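Local coordinates for uncharacterized protein Q99UF4 (Staphylococcus aureus, PDB 3B2N), which is a LuxR-family DNA-binding response regulator that probably controls transcription when its receiver domain is phosphorylated, at residues A[43-48]-A[74-79]. Residues are numbered along the deposited sequence; the frame is centred on the assembly and turned at random.
Sequences KLIEEY and KHLNIK
The gamma-methyl of Ile-45, on the helix that ends at Tyr-48, presses against the far end of Ile-78: CG2 and CD1 lie 3.3 Å apart, tighter than usual for two methyls. From CB the Ile-45 side chain forks. CG2 stands anti to the backbone N and is the branch given to segment 74-79, where it also meets Leu-76 CD1 more loosely, at 4.3 Å. CG1 stands anti to the carbonyl carbon (chi1 -68°) and carries CD1 away from this contact; the side chain as a whole also touches Val-53 and Ile-7 of the central strands and Val-67 and Ile-71 of helix 64-73. Ile-78 and Leu-76, both with CB directed at the helix, reach it from the two ends of an inverse gamma turn centred on Asn-77.

The next residue, Glu-46, adds a polar contact beside the apolar one. Its chain is extended beyond CG, and OE1 receives Lys-74 NZ at 2.8 Å, nearly along the C-O axis, in a salt bridge between side chains that meet at about a right angle. The lysine bends at its last two torsions to get there, and its ammonium is shared with Glu-70, so two carboxylates hold one cation on the solvent side of the contact.

His-75, with positive phi, ends helix 64-73 in a Schellman motif, and the chain then turns into strand 79-84. The last turns of helix 38-48 are thus packed against the connection from helix 64-73 to strand 79-84, beside the parallel five-stranded sheet of order 2-1-3-4-5, as in the CheY-like receiver fold.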
ATOM      1  N   LYS A  43       9.845  -8.183  -2.479  1.00 32.66           N
ATOM      2  CA  LYS A  43      10.000  -9.511  -3.042  1.00 35.53           C
ATOM      3  C   LYS A  43       8.647 -10.125  -3.422  1.00 35.80           C
ATOM      4  O   LYS A  43       8.492 -10.641  -4.519  1.00 35.87           O
ATOM      5  CB  LYS A  43      10.793 -10.458  -2.106  1.00 36.63           C
ATOM      6  CG  LYS A  43      12.231 -10.031  -1.676  1.00 70.80           C
ATOM      7  CD  LYS A  43      13.071  -9.243  -2.718  1.00 51.70           C
ATOM      8  CE  LYS A  43      13.441 -10.029  -4.013  1.00 76.71           C
ATOM      9  NZ  LYS A  43      14.736 -10.819  -3.985  1.00 60.10           N
ATOM     10  N   LEU A  44       7.672 -10.059  -2.521  1.00 35.98           N
ATOM     11  CA  LEU A  44       6.307 -10.519  -2.817  1.00 35.55           C
ATOM     12  C   LEU A  44       5.732  -9.804  -4.052  1.00 35.00           C
ATOM     13  O   LEU A  44       5.173 -10.433  -4.938  1.00 35.33           O
ATOM     14  CB  LEU A  44       5.397 -10.311  -1.601  1.00 34.69           C
ATOM     15  CG  LEU A  44       5.751 -11.199  -0.414  1.00 44.81           C
ATOM     16  CD1 LEU A  44       5.273 -10.606   0.891  1.00 32.48           C
ATOM     17  CD2 LEU A  44       5.173 -12.581  -0.630  1.00 34.49           C
ATOM     18  N   ILE A  45       5.883  -8.494  -4.101  1.00 34.04           N
ATOM     19  CA  ILE A  45       5.427  -7.708  -5.248  1.00 36.87           C
ATOM     20  C   ILE A  45       6.021  -8.209  -6.579  1.00 39.60           C
ATOM     21  O   ILE A  45       5.294  -8.418  -7.549  1.00 40.52           O
ATOM     22  CB  ILE A  45       5.705  -6.195  -5.003  1.00 37.18           C
ATOM     23  CG1 ILE A  45       4.818  -5.663  -3.865  1.00 37.69           C
ATOM     24  CG2 ILE A  45       5.509  -5.329  -6.263  1.00 37.79           C
ATOM     25  CD1 ILE A  45       5.311  -4.322  -3.292  1.00 36.76           C
ATOM     26  N   GLU A  46       7.333  -8.421  -6.626  1.00 40.81           N
ATOM     27  CA  GLU A  46       7.961  -8.940  -7.853  1.00 42.35           C
ATOM     28  C   GLU A  46       7.524 -10.379  -8.163  1.00 41.98           C
ATOM     29  O   GLU A  46       7.292 -10.722  -9.316  1.00 41.95           O
ATOM     30  CB  GLU A  46       9.491  -8.838  -7.798  1.00 42.36           C
ATOM     31  CG  GLU A  46       9.986  -7.418  -7.793  1.00 64.95           C
ATOM     32  CD  GLU A  46      11.460  -7.302  -7.443  1.00 55.00           C
ATOM     33  OE1 GLU A  46      12.121  -6.399  -8.015  1.00 67.16           O
ATOM     34  OE2 GLU A  46      11.959  -8.107  -6.606  1.00 69.12           O
ATOM     35  N   GLU A  47       7.400 -11.207  -7.134  1.00 41.72           N
ATOM     36  CA  GLU A  47       6.890 -12.553  -7.313  1.00 43.64           C
ATOM     37  C   GLU A  47       5.448 -12.568  -7.851  1.00 44.38           C
ATOM     38  O   GLU A  47       5.175 -13.288  -8.825  1.00 43.83           O
ATOM     39  CB  GLU A  47       6.987 -13.373  -6.018  1.00 43.98           C
ATOM     40  CG  GLU A  47       6.536 -14.832  -6.156  1.00 67.98           C
ATOM     41  CD  GLU A  47       6.243 -15.521  -4.813  1.00 52.38           C
ATOM     42  OE1 GLU A  47       5.879 -16.721  -4.830  1.00 71.28           O
ATOM     43  OE2 GLU A  47       6.376 -14.882  -3.741  1.00 71.58           O
ATOM     44  N   TYR A  48       4.539 -11.795  -7.231  1.00 43.29           N
ATOM     45  CA  TYR A  48       3.088 -11.929  -7.520  1.00 43.17           C
ATOM     46  C   TYR A  48       2.496 -10.927  -8.520  1.00 43.31           C
ATOM     47  O   TYR A  48       1.383 -11.144  -9.010  1.00 43.42           O
ATOM     48  CB  TYR A  48       2.241 -11.885  -6.243  1.00 43.46           C
ATOM     49  CG  TYR A  48       2.359 -13.093  -5.357  1.00 49.64           C
ATOM     50  CD1 TYR A  48       1.700 -14.289  -5.682  1.00 50.59           C
ATOM     51  CD2 TYR A  48       3.118 -13.045  -4.174  1.00 45.15           C
ATOM     52  CE1 TYR A  48       1.812 -15.413  -4.858  1.00 51.95           C
ATOM     53  CE2 TYR A  48       3.247 -14.141  -3.351  1.00 46.13           C
ATOM     54  CZ  TYR A  48       2.585 -15.333  -3.684  1.00 56.75           C
ATOM     55  OH  TYR A  48       2.699 -16.436  -2.857  1.00 51.96           O
ATOM     56  N   LYS A  74      11.494   0.677 -11.690  1.00 38.06           N
ATOM     57  CA  LYS A  74      11.363  -0.496 -12.551  1.00 36.72           C
ATOM     58  C   LYS A  74      10.161  -0.460 -13.463  1.00 36.14           C
ATOM     59  O   LYS A  74       9.900  -1.433 -14.164  1.00 36.35           O
ATOM     60  CB  LYS A  74      11.268  -1.767 -11.721  1.00 36.40           C
ATOM     61  CG  LYS A  74      12.476  -2.069 -10.890  1.00 54.10           C
ATOM     62  CD  LYS A  74      12.238  -3.378 -10.196  1.00 45.75           C
ATOM     63  CE  LYS A  74      13.535  -4.131  -9.969  1.00 57.32           C
ATOM     64  NZ  LYS A  74      13.801  -4.226  -8.511  1.00 51.77           N
ATOM     65  N   HIS A  75       9.392   0.622 -13.412  1.00 36.41           N
ATOM     66  CA  HIS A  75       8.218   0.782 -14.286  1.00 37.43           C
ATOM     67  C   HIS A  75       7.189  -0.340 -14.196  1.00 38.02           C
ATOM     68  O   HIS A  75       6.617  -0.736 -15.208  1.00 39.53           O
ATOM     69  CB  HIS A  75       8.668   0.966 -15.746  1.00 35.98           C
ATOM     70  CG  HIS A  75       9.430   2.227 -15.953  1.00 34.26           C
ATOM     71  ND1 HIS A  75       8.831   3.468 -15.871  1.00 33.32           N
ATOM     72  CD2 HIS A  75      10.747   2.454 -16.179  1.00 37.24           C
ATOM     73  CE1 HIS A  75       9.741   4.403 -16.058  1.00 34.82           C
ATOM     74  NE2 HIS A  75      10.910   3.816 -16.269  1.00 33.76           N
ATOM     75  N   LEU A  76       6.968  -0.852 -12.996  1.00 36.36           N
ATOM     76  CA  LEU A  76       6.003  -1.898 -12.801  1.00 36.84           C
ATOM     77  C   LEU A  76       4.598  -1.347 -12.932  1.00 37.62           C
ATOM     78  O   LEU A  76       4.314  -0.224 -12.512  1.00 38.16           O
ATOM     79  CB  LEU A  76       6.190  -2.532 -11.431  1.00 36.56           C
ATOM     80  CG  LEU A  76       7.554  -3.150 -11.133  1.00 38.67           C
ATOM     81  CD1 LEU A  76       7.524  -3.843  -9.753  1.00 36.08           C
ATOM     82  CD2 LEU A  76       7.991  -4.091 -12.282  1.00 37.25           C
ATOM     83  N   ASN A  77       3.735  -2.149 -13.535  1.00 37.55           N
ATOM     84  CA  ASN A  77       2.344  -1.809 -13.745  1.00 38.94           C
ATOM     85  C   ASN A  77       1.493  -2.016 -12.461  1.00 37.69           C
ATOM     86  O   ASN A  77       0.682  -2.937 -12.360  1.00 37.67           O
ATOM     87  CB  ASN A  77       1.812  -2.653 -14.901  1.00 41.09           C
ATOM     88  CG  ASN A  77       0.486  -2.187 -15.378  1.00 51.33           C
ATOM     89  OD1 ASN A  77       0.193  -0.995 -15.340  1.00 51.97           O
ATOM     90  ND2 ASN A  77      -0.343  -3.116 -15.826  1.00 47.22           N
ATOM     91  N   ILE A  78       1.700  -1.148 -11.485  1.00 35.64           N
ATOM     92  CA  ILE A  78       1.181  -1.370 -10.134  1.00 35.35           C
ATOM     93  C   ILE A  78       0.738  -0.039  -9.585  1.00 33.37           C
ATOM     94  O   ILE A  78       1.524   0.901  -9.604  1.00 32.76           O
ATOM     95  CB  ILE A  78       2.244  -1.973  -9.155  1.00 35.35           C
ATOM     96  CG1 ILE A  78       2.861  -3.238  -9.758  1.00 41.89           C
ATOM     97  CG2 ILE A  78       1.584  -2.267  -7.704  1.00 30.87           C
ATOM     98  CD1 ILE A  78       3.790  -4.050  -8.815  1.00 35.03           C
ATOM     99  N   LYS A  79      -0.514   0.031  -9.122  1.00 33.27           N
ATOM    100  CA  LYS A  79      -1.010   1.212  -8.404  1.00 32.72           C
ATOM    101  C   LYS A  79      -0.514   1.166  -6.949  1.00 31.63           C
ATOM    102  O   LYS A  79      -0.460   0.086  -6.318  1.00 30.37           O
ATOM    103  CB  LYS A  79      -2.533   1.298  -8.466  1.00 34.55           C
ATOM    104  CG  LYS A  79      -3.135   1.217  -9.880  1.00 34.88           C
ATOM    105  CD  LYS A  79      -2.706   2.402 -10.662  1.00 42.23           C
ATOM    106  CE  LYS A  79      -3.530   2.547 -11.936  1.00 41.82           C
ATOM    107  NZ  LYS A  79      -2.887   3.612 -12.738  1.00 51.42           N
TER